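PDB 2DY1: elongation factor G from Thermus thermophilus, which binds GTP and magnesium and probably acts as a GTPase in the elongation phase of protein synthesis. Local coordinates for residues D394-L398 / G444-E448; T52-H58 / E438-D442; T49-P53 / V291-P295; L95-D99 / L303-R307; L285-F289 / E372-A376. One frame throughout, in Å; residues are numbered along the deposited sequence.

Contact 1: residues D394-L398 / G444-E448; sequences DEARL and GVEVE
D394 and E446 meet obliquely, their carboxylate planes turned 81° apart, and the aspartate reaches the backbone of its partner instead of its charged end. E446 N donates to D394 OD1 over 2.8 Å in a nearly straight bond of 169°, arriving from above the carboxylate plane. The other oxygen, D394 OD2, accepts from G391 N, so both oxygens of this buried carboxylate are used. D394 OD2 also lies 4.2 Å from E446 OE1, a proximity of like charges that is probably eased by the salt bridge from E446 OE2 to K390.

Both segments belong to domain III of the elongation factor, where helix 392-408 packs beside the link from helix 430-442 to the edge strand 447-450. G444, at positive phi, closes the preceding helix in a Schellman motif, and its carbonyl is turned to R397. The arginine is extended from CG to NE and reaches across to G444, where R397 NH1 donates to G444 O at 3.0 Å, with the oxygen near the guanidinium plane. Nearer the helix, R397 CB rests on V445 CG2 at 3.6 Å. The second valine branch, CG1, is anti to the backbone N (chi1 -177°), which directs it to the other flank, against D394 CB and L398. L398 crosses both V445 and V447 at about a right angle, L398 CD1 touching V447 CG1 at 3.7 Å.

Contact 2: residues T52-H58 / E438-D442; sequences TPEAKLH and ERLQD
E54 of helix 53-57 threads its side chain between E438 and D442 of helix 430-442, and its course can be followed outward atom by atom. CB lies beside E438 OE1. E54 CG, 3.5 Å from E438 OE1, also packs on E438 CB as the two glutamates slide past each other in opposite directions. The chain then bends (chi2 68°), and this turns the carboxylate away from the tip of E438 and toward R439 and D442. At its end E54 OE2 comes within 2.5 Å of D442 OD2, while E54 OE1 is 3.7 Å from R439 NH1. That last pair is a long salt bridge of charges alone, because OE1 stands well out of the guanidinium plane. The firmer ionic bond is from R439 NH1 to D442 OD2, at 3.1 Å and in the guanidinium plane, while NE and NH2 of R439 pair with E408 and D294. P53 covers the D442 carboxylate, P53 CG lying 3.6 Å from D442 OD2.

At the far end of the short helix, H58 faces E438 with ring and carboxylate nearly coplanar (4°). H58 NE2 donates to the syn lone pair of E438 OE2 over 2.7 Å, at 170°, and L57 CD2 packs alongside. The contact joins the GTP-binding domain to domain III just before the GTP-binding T60 and the magnesium ligand T61. Two carboxylate oxygens as close as those of E54 and D442 suggest that one of the two acids probably holds a proton, and R439 may offset part of the negative charge that remains.

Contact 3: residues T49-P53 / V291-P295; sequences TDYTP and VQVDP
The two backbones keep well apart, T52 CA and D294 CA being the nearest pair at 8.0 Å, so side chains alone span the gap. One side is the loop that leads into helix 53-57 of the GTP-binding domain; the other is the end of strand 285-294, in the antiparallel sheet of domain 2.

Y51 does most of the reaching. Its ring is held at chi1 71°, between the backbone N and the carbonyl carbon, which sends the phenol across toward D294. There Y51 OH donates to D294 OD1 over 2.8 Å, using the syn lone pair of that oxygen. Ring and carboxylate stand almost perpendicular, 87° apart, and D294 OD1 sits at the ring edge, with Y51 CE1 3.4 Å away. D294 OD2 is occupied as well: it forms a salt bridge with R439 of domain III and accepts from Q292, two residues earlier on the strand, with Q292 NE2 2.9 Å away.

Q292 is bent at chi2 (-59°), which turns its amide along the strand toward D294 and beside the tyrosine hydroxyl. Its OE1 accepts from R63 and K290, so both ends of the amide are engaged. With R439 included, three domains converge on a single aspartate, which probably stays charged in such company. The methyl of T52 lies beside these groups, T52 CG2 being 4.2 Å from both Q292 NE2 and D294 OD2.

Contact 4: residues L95-D99 / L303-R307; sequences LEAAD and LRLYR
The junction between the GTP-binding domain and domain 2 is bonded here through the end of helix 88-97 and the turn into strand 100-106, met by residues 303-307 of strand 298-307 in the domain 2 sheet. R304 carries most of it. Bent at chi2 (65°), its chain curls over A97 and presents the guanidinium end-on to D99: R304 NH1 reaches D99 OD1 and R304 NH2 reaches D99 OD2, each at 2.9 Å, with the two planar groups 63° apart. R304 NH1 has a second acceptor in A97 O, at 2.8 Å and 167°, while NE turns back to L305 O. All three nitrogens are thus bonded, and Y306 CD1 lies 3.6 Å above the centre of the R304 guanidinium, closing one face.

Y306 in turn reaches past the arginine, and Y306 OH donates to E96 O over 2.7 Å from above the carbonyl plane. Two successive carbonyls near the helix C-terminus therefore receive side-chain donors from the neighbouring domain. D99 OD1 also pairs with R278, which places the carboxylate between two arginines. Y306 belongs to a classic beta bulge, with Y306 and R307 both facing L285, at the interface of the GTP-binding domain and the antiparallel domain 2 sheet.

Contact 5: residues L285-F289 / E372-A376; sequences LAKVF and EVPFA
K287 stretches from strand 285-294 to the loop 372-376 with every side-chain torsion close to anti, from chi1 (-179°) to chi4. This fully extended form carries the ammonium group to the loop backbone, where K287 NZ donates to P374 O at 2.9 Å, in the carbonyl plane and with a C=O...N angle of 156°. Along the way the aliphatic part of the lysine passes V373, K287 CD lying 3.8 Å from V373 CG1. That methyl is anti to the backbone N of V373, an orientation that lays it against the lysine chain.

F375 lies beyond, F375 CD1 being 3.5 Å from K287 NZ. NZ also forms a salt bridge with E96 of helix 88-97, so the buried charge is matched by a carboxylate as well as a carbonyl. E96 accepts in addition from A376 N, and thereby holds the lysine and the loop together. At the other end L285 directs its CD2 onto the loop backbone, L285 CD2 lying 3.8 Å from E372 O.

Strand and loop run in nearly the same direction, 12° apart, yet no backbone bonds link them; K287 CA and V373 CA remain 8.1 Å apart. Side-chain packing and one lysine-to-carbonyl bond thus hold the connection from domain 2 to domain III against the antiparallel domain 2 sheet, beside helix 88-97 of the GTP-binding domain.

Overall arrangement
From the N terminus, the segment 49-58, a loop running into helix 53-57, opens two contacts at once: contact 3 closes first, on strand 285-294, and contact 2 much later, on helix 430-442. They share T52 and P53 and lie side by side, so the GTP-binding domain, domain 2 and domain III meet there. Contact 4 starts at helix 88-97 and crosses contact 3; contact 5 crosses both, and contacts 4 and 5 are nested within the loop of contact 2. E96 and the paired strands 285-294 and 298-307 join contacts 4 and 5. Contact 1, within domain III, crosses contact 2, and V445 N touches L440 O, a probable hydrogen bond.

Contact 1: residues D394-L398 / G444-E448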
# COMPACT_ATOMS: atom_id res chain seq x y z
N ASP A 394 6.07 -14.09 -24.78
CA ASP A 394 5.94 -13.24 -23.60
C ASP A 394 6.70 -11.92 -23.71
O ASP A 394 6.19 -10.88 -23.31
CB ASP A 394 6.38 -14.01 -22.36
CG ASP A 394 5.68 -15.35 -22.26
OD1 ASP A 394 4.44 -15.37 -22.14
OD2 ASP A 394 6.38 -16.40 -22.32
N GLU A 395 7.92 -11.95 -24.25
CA GLU A 395 8.69 -10.71 -24.37
C GLU A 395 7.95 -9.71 -25.28
O GLU A 395 7.93 -8.53 -24.99
CB GLU A 395 10.09 -11.00 -24.93
CG GLU A 395 10.91 -9.72 -25.17
CD GLU A 395 11.31 -9.01 -23.88
OE1 GLU A 395 12.19 -9.52 -23.16
OE2 GLU A 395 10.73 -7.94 -23.59
N ALA A 396 7.34 -10.20 -26.35
CA ALA A 396 6.63 -9.33 -27.28
C ALA A 396 5.37 -8.71 -26.68
O ALA A 396 4.94 -7.62 -27.08
CB ALA A 396 6.26 -10.09 -28.53
N ARG A 397 4.77 -9.41 -25.73
CA ARG A 397 3.53 -8.96 -25.10
C ARG A 397 3.74 -8.29 -23.75
O ARG A 397 2.81 -7.68 -23.21
CB ARG A 397 2.60 -10.16 -24.87
CG ARG A 397 2.04 -10.90 -26.10
CD ARG A 397 1.22 -12.12 -25.64
NE ARG A 397 0.64 -12.88 -26.74
CZ ARG A 397 -0.12 -13.96 -26.58
NH1 ARG A 397 -0.41 -14.42 -25.36
NH2 ARG A 397 -0.60 -14.61 -27.64
N LEU A 398 4.95 -8.38 -23.21
CA LEU A 398 5.20 -7.87 -21.86
C LEU A 398 4.93 -6.40 -21.62
O LEU A 398 4.27 -6.04 -20.64
CB LEU A 398 6.63 -8.19 -21.44
CG LEU A 398 7.01 -7.83 -20.00
CD1 LEU A 398 6.07 -8.53 -19.01
CD2 LEU A 398 8.47 -8.23 -19.78
N GLY A 444 -2.31 -12.91 -20.52
CA GLY A 444 -1.66 -13.72 -21.57
C GLY A 444 -0.14 -13.75 -21.58
O GLY A 444 0.48 -14.21 -22.54
N VAL A 445 0.48 -13.32 -20.49
CA VAL A 445 1.92 -13.26 -20.44
C VAL A 445 2.50 -14.05 -19.29
O VAL A 445 2.11 -13.87 -18.14
CB VAL A 445 2.37 -11.79 -20.32
CG1 VAL A 445 3.90 -11.69 -20.34
CG2 VAL A 445 1.75 -10.97 -21.45
N GLU A 446 3.44 -14.95 -19.60
CA GLU A 446 4.12 -15.70 -18.55
C GLU A 446 5.42 -14.99 -18.19
O GLU A 446 6.29 -14.79 -19.04
CB GLU A 446 4.46 -17.13 -19.03
CG GLU A 446 3.26 -18.03 -19.20
CD GLU A 446 3.66 -19.38 -19.78
OE1 GLU A 446 3.77 -19.49 -21.02
OE2 GLU A 446 3.89 -20.30 -18.97
N VAL A 447 5.56 -14.61 -16.92
CA VAL A 447 6.78 -13.95 -16.48
C VAL A 447 7.34 -14.70 -15.29
O VAL A 447 6.61 -15.41 -14.59
CB VAL A 447 6.54 -12.48 -16.05
CG1 VAL A 447 5.80 -11.75 -17.16
CG2 VAL A 447 5.76 -12.44 -14.74
N GLU A 448 8.64 -14.58 -15.07
CA GLU A 448 9.26 -15.24 -13.92
C GLU A 448 9.98 -14.18 -13.11
O GLU A 448 10.50 -13.22 -13.68
CB GLU A 448 10.30 -16.27 -14.39
CG GLU A 448 9.83 -17.18 -15.53
CD GLU A 448 8.50 -17.80 -15.24
OE1 GLU A 448 8.27 -18.18 -14.07
OE2 GLU A 448 7.68 -17.92 -16.17

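Contact 2: residues T52-H58 / E438-D442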
# COMPACT_ATOMS: atom_id res chain seq x y z
N THR A 52 -11.91 -11.89 -9.30
CA THR A 52 -10.72 -12.08 -10.14
C THR A 52 -10.08 -13.42 -9.79
O THR A 52 -10.30 -13.97 -8.71
CB THR A 52 -9.65 -10.99 -9.92
OG1 THR A 52 -9.17 -11.07 -8.57
CG2 THR A 52 -10.23 -9.60 -10.21
N PRO A 53 -9.29 -13.98 -10.72
CA PRO A 53 -8.65 -15.26 -10.45
C PRO A 53 -7.77 -15.23 -9.19
O PRO A 53 -7.68 -16.21 -8.44
CB PRO A 53 -7.80 -15.51 -11.70
CG PRO A 53 -8.59 -14.83 -12.77
CD PRO A 53 -9.02 -13.53 -12.09
N GLU A 54 -7.12 -14.09 -8.96
CA GLU A 54 -6.22 -13.96 -7.84
C GLU A 54 -7.00 -13.98 -6.53
O GLU A 54 -6.59 -14.63 -5.57
CB GLU A 54 -5.43 -12.66 -7.96
CG GLU A 54 -4.50 -12.58 -9.23
CD GLU A 54 -5.27 -12.51 -10.56
OE1 GLU A 54 -6.30 -11.80 -10.65
OE2 GLU A 54 -4.83 -13.17 -11.54
N ALA A 55 -8.12 -13.26 -6.48
CA ALA A 55 -8.93 -13.24 -5.26
C ALA A 55 -9.46 -14.61 -4.90
O ALA A 55 -9.47 -14.99 -3.73
CB ALA A 55 -10.12 -12.26 -5.43
N LYS A 56 -9.91 -15.36 -5.90
CA LYS A 56 -10.45 -16.68 -5.65
C LYS A 56 -9.36 -17.68 -5.30
O LYS A 56 -9.49 -18.42 -4.33
CB LYS A 56 -11.28 -17.13 -6.85
CG LYS A 56 -12.50 -16.20 -7.08
CD LYS A 56 -13.09 -16.36 -8.48
CE LYS A 56 -13.80 -17.67 -8.66
NZ LYS A 56 -14.40 -17.74 -10.02
N LEU A 57 -8.26 -17.68 -6.05
CA LEU A 57 -7.18 -18.64 -5.78
C LEU A 57 -6.64 -18.47 -4.36
O LEU A 57 -6.45 -19.47 -3.63
CB LEU A 57 -6.04 -18.44 -6.78
CG LEU A 57 -4.86 -19.38 -6.56
CD1 LEU A 57 -5.32 -20.82 -6.82
CD2 LEU A 57 -3.72 -18.99 -7.49
N HIS A 58 -6.41 -17.23 -3.95
CA HIS A 58 -5.86 -16.98 -2.63
C HIS A 58 -6.91 -16.83 -1.53
O HIS A 58 -6.55 -16.60 -0.38
CB HIS A 58 -4.96 -15.75 -2.69
CG HIS A 58 -3.74 -15.96 -3.53
ND1 HIS A 58 -2.61 -16.59 -3.04
CD2 HIS A 58 -3.50 -15.68 -4.83
CE1 HIS A 58 -1.73 -16.70 -4.02
NE2 HIS A 58 -2.24 -16.16 -5.12
N GLU A 438 0.35 -13.51 -11.36
CA GLU A 438 -0.88 -14.14 -11.80
C GLU A 438 -1.68 -13.23 -12.71
O GLU A 438 -2.27 -13.69 -13.68
CB GLU A 438 -1.74 -14.53 -10.59
CG GLU A 438 -1.08 -15.64 -9.77
CD GLU A 438 -1.68 -15.80 -8.37
OE1 GLU A 438 -2.85 -15.44 -8.16
OE2 GLU A 438 -0.96 -16.31 -7.49
N ARG A 439 -1.70 -11.93 -12.39
CA ARG A 439 -2.47 -11.02 -13.22
C ARG A 439 -1.87 -10.91 -14.62
O ARG A 439 -2.62 -10.85 -15.60
CB ARG A 439 -2.59 -9.64 -12.53
CG ARG A 439 -3.63 -8.76 -13.20
CD ARG A 439 -5.00 -9.40 -13.16
NE ARG A 439 -6.07 -8.43 -13.36
CZ ARG A 439 -7.34 -8.77 -13.54
NH1 ARG A 439 -7.69 -10.07 -13.55
NH2 ARG A 439 -8.28 -7.84 -13.67
N LEU A 440 -0.54 -10.89 -14.72
CA LEU A 440 0.14 -10.83 -16.02
C LEU A 440 -0.27 -12.10 -16.79
O LEU A 440 -0.51 -12.05 -18.01
CB LEU A 440 1.65 -10.76 -15.81
CG LEU A 440 2.09 -9.39 -15.26
CD1 LEU A 440 3.55 -9.40 -14.82
CD2 LEU A 440 1.88 -8.34 -16.36
N GLN A 441 -0.37 -13.23 -16.09
CA GLN A 441 -0.81 -14.49 -16.73
C GLN A 441 -2.25 -14.34 -17.27
O GLN A 441 -2.58 -14.86 -18.33
CB GLN A 441 -0.71 -15.62 -15.70
CG GLN A 441 -1.40 -16.94 -16.07
CD GLN A 441 -1.36 -17.93 -14.90
OE1 GLN A 441 -1.72 -17.60 -13.75
NE2 GLN A 441 -0.91 -19.14 -15.18
N ASP A 442 -3.12 -13.62 -16.55
CA ASP A 442 -4.49 -13.42 -17.00
C ASP A 442 -4.48 -12.63 -18.29
O ASP A 442 -5.39 -12.78 -19.11
CB ASP A 442 -5.33 -12.62 -16.00
CG ASP A 442 -5.48 -13.31 -14.67
OD1 ASP A 442 -5.24 -14.53 -14.58
OD2 ASP A 442 -5.87 -12.61 -13.69

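Contact 3: residues T49-P53 / V291-P295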
# COMPACT_ATOMS: atom_id res chain seq x y z
N THR A 49 -17.80 -9.81 -4.48
CA THR A 49 -16.52 -9.11 -4.37
C THR A 49 -15.34 -9.85 -4.96
O THR A 49 -14.57 -9.32 -5.76
CB THR A 49 -16.13 -8.82 -2.92
OG1 THR A 49 -17.17 -8.05 -2.32
CG2 THR A 49 -14.80 -8.06 -2.83
N ASP A 50 -15.15 -11.08 -4.52
CA ASP A 50 -14.02 -11.84 -4.96
C ASP A 50 -14.29 -12.57 -6.27
O ASP A 50 -14.75 -13.71 -6.30
CB ASP A 50 -13.61 -12.81 -3.83
CG ASP A 50 -13.10 -12.08 -2.57
OD1 ASP A 50 -12.80 -10.86 -2.62
OD2 ASP A 50 -12.94 -12.74 -1.51
N TYR A 51 -14.00 -11.88 -7.38
CA TYR A 51 -14.24 -12.46 -8.70
C TYR A 51 -13.00 -12.61 -9.58
O TYR A 51 -13.03 -13.38 -10.53
CB TYR A 51 -15.32 -11.65 -9.44
CG TYR A 51 -14.86 -10.28 -9.89
CD1 TYR A 51 -14.10 -10.12 -11.06
CD2 TYR A 51 -15.16 -9.14 -9.14
CE1 TYR A 51 -13.64 -8.89 -11.47
CE2 TYR A 51 -14.70 -7.89 -9.55
CZ TYR A 51 -13.95 -7.76 -10.71
OH TYR A 51 -13.53 -6.50 -11.13
N THR A 52 -11.91 -11.89 -9.30
CA THR A 52 -10.72 -12.08 -10.14
C THR A 52 -10.08 -13.42 -9.79
O THR A 52 -10.30 -13.97 -8.71
CB THR A 52 -9.65 -10.99 -9.92
OG1 THR A 52 -9.17 -11.07 -8.57
CG2 THR A 52 -10.23 -9.60 -10.21
N PRO A 53 -9.29 -13.98 -10.72
CA PRO A 53 -8.65 -15.26 -10.45
C PRO A 53 -7.77 -15.23 -9.19
O PRO A 53 -7.68 -16.21 -8.44
CB PRO A 53 -7.80 -15.51 -11.70
CG PRO A 53 -8.59 -14.83 -12.77
CD PRO A 53 -9.02 -13.53 -12.09
N VAL A 291 -8.96 1.53 -10.38
CA VAL A 291 -9.14 1.17 -11.77
C VAL A 291 -9.03 -0.35 -11.92
O VAL A 291 -8.24 -0.97 -11.20
CB VAL A 291 -8.01 1.80 -12.63
CG1 VAL A 291 -7.99 1.18 -14.03
CG2 VAL A 291 -8.23 3.32 -12.75
N GLN A 292 -9.87 -0.93 -12.76
CA GLN A 292 -9.74 -2.36 -13.09
C GLN A 292 -9.46 -2.43 -14.58
O GLN A 292 -9.94 -1.59 -15.33
CB GLN A 292 -11.03 -3.16 -12.89
CG GLN A 292 -11.39 -3.51 -11.46
CD GLN A 292 -10.32 -4.33 -10.76
OE1 GLN A 292 -9.75 -3.91 -9.76
NE2 GLN A 292 -10.04 -5.53 -11.30
N VAL A 293 -8.68 -3.41 -15.02
CA VAL A 293 -8.49 -3.64 -16.47
C VAL A 293 -8.68 -5.16 -16.53
O VAL A 293 -7.72 -5.92 -16.68
CB VAL A 293 -7.07 -3.23 -16.98
CG1 VAL A 293 -7.01 -3.36 -18.50
CG2 VAL A 293 -6.73 -1.81 -16.58
N ASP A 294 -9.92 -5.60 -16.33
CA ASP A 294 -10.26 -7.03 -16.31
C ASP A 294 -10.20 -7.62 -17.72
O ASP A 294 -10.65 -7.00 -18.67
CB ASP A 294 -11.68 -7.26 -15.77
CG ASP A 294 -11.81 -6.94 -14.27
OD1 ASP A 294 -12.90 -6.51 -13.84
OD2 ASP A 294 -10.84 -7.15 -13.52
N PRO A 295 -9.63 -8.82 -17.87
CA PRO A 295 -9.57 -9.41 -19.21
C PRO A 295 -10.94 -9.42 -19.89
O PRO A 295 -11.95 -9.77 -19.26
CB PRO A 295 -9.06 -10.82 -18.94
CG PRO A 295 -8.16 -10.63 -17.75
CD PRO A 295 -8.96 -9.67 -16.87

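Contact 4: residues L95-D99 / L303-R307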
# COMPACT_ATOMS: atom_id res chain seq x y z
N LEU A 95 -10.79 3.71 1.45
CA LEU A 95 -11.02 4.66 2.53
C LEU A 95 -11.12 6.08 1.96
O LEU A 95 -11.96 6.87 2.39
CB LEU A 95 -9.92 4.54 3.61
CG LEU A 95 -10.09 3.26 4.47
CD1 LEU A 95 -8.81 2.95 5.20
CD2 LEU A 95 -11.28 3.43 5.43
N GLU A 96 -10.26 6.40 0.99
CA GLU A 96 -10.29 7.72 0.34
C GLU A 96 -11.65 8.00 -0.27
O GLU A 96 -12.15 9.13 -0.26
CB GLU A 96 -9.32 7.77 -0.83
CG GLU A 96 -7.95 8.20 -0.59
CD GLU A 96 -7.31 8.62 -1.90
OE1 GLU A 96 -6.14 8.96 -1.89
OE2 GLU A 96 -8.02 8.63 -2.94
N ALA A 97 -12.24 6.94 -0.84
CA ALA A 97 -13.52 7.01 -1.51
C ALA A 97 -14.75 7.08 -0.64
O ALA A 97 -15.81 7.42 -1.13
CB ALA A 97 -13.66 5.80 -2.45
N ALA A 98 -14.61 6.76 0.64
CA ALA A 98 -15.78 6.70 1.52
C ALA A 98 -15.85 7.86 2.49
O ALA A 98 -14.87 8.57 2.66
CB ALA A 98 -15.75 5.39 2.31
N ASP A 99 -17.01 8.01 3.14
CA ASP A 99 -17.19 9.06 4.12
C ASP A 99 -17.15 8.50 5.55
O ASP A 99 -17.27 9.26 6.52
CB ASP A 99 -18.52 9.80 3.89
CG ASP A 99 -18.58 10.47 2.53
OD1 ASP A 99 -17.52 10.81 1.98
OD2 ASP A 99 -19.71 10.65 2.01
N LEU A 303 -15.35 5.71 -9.90
CA LEU A 303 -15.44 7.09 -9.45
C LEU A 303 -16.33 7.27 -8.26
O LEU A 303 -17.44 6.76 -8.23
CB LEU A 303 -16.04 7.95 -10.57
CG LEU A 303 -15.22 8.54 -11.70
CD1 LEU A 303 -14.47 7.45 -12.44
CD2 LEU A 303 -16.18 9.29 -12.64
N ARG A 304 -15.84 8.01 -7.27
CA ARG A 304 -16.68 8.37 -6.13
C ARG A 304 -17.16 9.79 -6.42
O ARG A 304 -16.35 10.67 -6.72
CB ARG A 304 -15.88 8.39 -4.83
CG ARG A 304 -16.59 9.20 -3.71
CD ARG A 304 -17.91 8.56 -3.26
NE ARG A 304 -18.74 9.56 -2.57
CZ ARG A 304 -18.62 9.92 -1.30
NH1 ARG A 304 -17.70 9.37 -0.50
NH2 ARG A 304 -19.40 10.90 -0.83
N LEU A 305 -18.47 9.99 -6.35
CA LEU A 305 -19.05 11.33 -6.53
C LEU A 305 -19.23 11.86 -5.11
O LEU A 305 -20.09 11.39 -4.36
CB LEU A 305 -20.40 11.23 -7.26
CG LEU A 305 -21.12 12.56 -7.56
CD1 LEU A 305 -20.24 13.44 -8.43
CD2 LEU A 305 -22.43 12.26 -8.27
N TYR A 306 -18.40 12.82 -4.75
CA TYR A 306 -18.43 13.38 -3.40
C TYR A 306 -19.50 14.41 -3.20
O TYR A 306 -20.06 14.54 -2.11
CB TYR A 306 -17.09 14.05 -3.06
CG TYR A 306 -15.89 13.11 -2.94
CD1 TYR A 306 -15.80 12.20 -1.88
CD2 TYR A 306 -14.84 13.16 -3.86
CE1 TYR A 306 -14.68 11.38 -1.73
CE2 TYR A 306 -13.71 12.33 -3.72
CZ TYR A 306 -13.64 11.45 -2.64
OH TYR A 306 -12.51 10.66 -2.49
N ARG A 307 -19.79 15.14 -4.27
CA ARG A 307 -20.75 16.23 -4.17
C ARG A 307 -21.35 16.42 -5.52
O ARG A 307 -20.71 16.12 -6.52
CB ARG A 307 -20.01 17.52 -3.79
CG ARG A 307 -20.89 18.71 -3.39
CD ARG A 307 -20.01 19.87 -2.94
NE ARG A 307 -19.14 20.35 -4.01
CZ ARG A 307 -18.01 21.01 -3.82
NH1 ARG A 307 -17.58 21.27 -2.59
NH2 ARG A 307 -17.29 21.40 -4.87

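Contact 5: residues L285-F289 / E372-A376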
# COMPACT_ATOMS: atom_id res chain seq x y z
N LEU A 285 -18.05 17.08 -7.66
CA LEU A 285 -16.66 16.88 -7.24
C LEU A 285 -16.56 15.38 -7.13
O LEU A 285 -17.38 14.76 -6.45
CB LEU A 285 -16.36 17.51 -5.88
CG LEU A 285 -14.97 17.19 -5.31
CD1 LEU A 285 -13.86 17.72 -6.24
CD2 LEU A 285 -14.84 17.77 -3.92
N ALA A 286 -15.59 14.80 -7.83
CA ALA A 286 -15.42 13.35 -7.85
C ALA A 286 -13.95 12.98 -7.98
O ALA A 286 -13.09 13.81 -8.27
CB ALA A 286 -16.19 12.75 -9.03
N LYS A 287 -13.67 11.70 -7.79
CA LYS A 287 -12.29 11.24 -7.90
C LYS A 287 -12.27 9.78 -8.34
O LYS A 287 -13.15 9.01 -7.94
CB LYS A 287 -11.60 11.37 -6.54
CG LYS A 287 -10.16 10.93 -6.54
CD LYS A 287 -9.46 11.35 -5.24
CE LYS A 287 -8.02 10.91 -5.25
NZ LYS A 287 -7.29 11.40 -4.05
N VAL A 288 -11.29 9.41 -9.17
CA VAL A 288 -11.15 8.01 -9.60
C VAL A 288 -10.33 7.39 -8.46
O VAL A 288 -9.15 7.71 -8.29
CB VAL A 288 -10.33 7.93 -10.90
CG1 VAL A 288 -10.07 6.47 -11.27
CG2 VAL A 288 -11.10 8.61 -12.05
N PHE A 289 -10.96 6.51 -7.66
CA PHE A 289 -10.24 5.93 -6.52
C PHE A 289 -9.58 4.61 -6.84
O PHE A 289 -8.74 4.15 -6.09
CB PHE A 289 -11.14 5.82 -5.28
CG PHE A 289 -12.22 4.79 -5.39
CD1 PHE A 289 -12.03 3.50 -4.87
CD2 PHE A 289 -13.46 5.12 -5.95
CE1 PHE A 289 -13.08 2.54 -4.92
CE2 PHE A 289 -14.49 4.20 -6.01
CZ PHE A 289 -14.31 2.91 -5.49
N GLU A 372 -9.38 20.27 -0.50
CA GLU A 372 -10.77 19.92 -0.77
C GLU A 372 -11.02 18.48 -1.22
O GLU A 372 -12.16 18.03 -1.24
CB GLU A 372 -11.32 20.88 -1.82
CG GLU A 372 -11.25 22.34 -1.38
CD GLU A 372 -11.67 23.31 -2.47
OE1 GLU A 372 -10.84 23.63 -3.34
OE2 GLU A 372 -12.84 23.75 -2.46
N VAL A 373 -9.95 17.76 -1.54
CA VAL A 373 -10.06 16.38 -2.04
C VAL A 373 -9.42 15.36 -1.10
O VAL A 373 -8.25 15.47 -0.79
CB VAL A 373 -9.32 16.28 -3.39
CG1 VAL A 373 -9.57 14.92 -4.04
CG2 VAL A 373 -9.76 17.41 -4.32
N PRO A 374 -10.19 14.34 -0.66
CA PRO A 374 -9.59 13.34 0.24
C PRO A 374 -8.36 12.71 -0.42
O PRO A 374 -8.35 12.45 -1.62
CB PRO A 374 -10.71 12.31 0.42
CG PRO A 374 -11.97 13.13 0.22
CD PRO A 374 -11.61 14.04 -0.93
N PHE A 375 -7.31 12.46 0.36
CA PHE A 375 -6.12 11.88 -0.22
C PHE A 375 -5.40 11.04 0.81
O PHE A 375 -5.13 11.50 1.92
CB PHE A 375 -5.16 12.98 -0.70
CG PHE A 375 -3.98 12.46 -1.47
CD1 PHE A 375 -4.09 12.24 -2.83
CD2 PHE A 375 -2.80 12.11 -0.82
CE1 PHE A 375 -3.03 11.66 -3.54
CE2 PHE A 375 -1.74 11.53 -1.53
CZ PHE A 375 -1.86 11.31 -2.88
N ALA A 376 -5.10 9.80 0.44
CA ALA A 376 -4.36 8.90 1.30
C ALA A 376 -3.14 8.48 0.49
O ALA A 376 -3.26 7.81 -0.55
CB ALA A 376 -5.20 7.68 1.69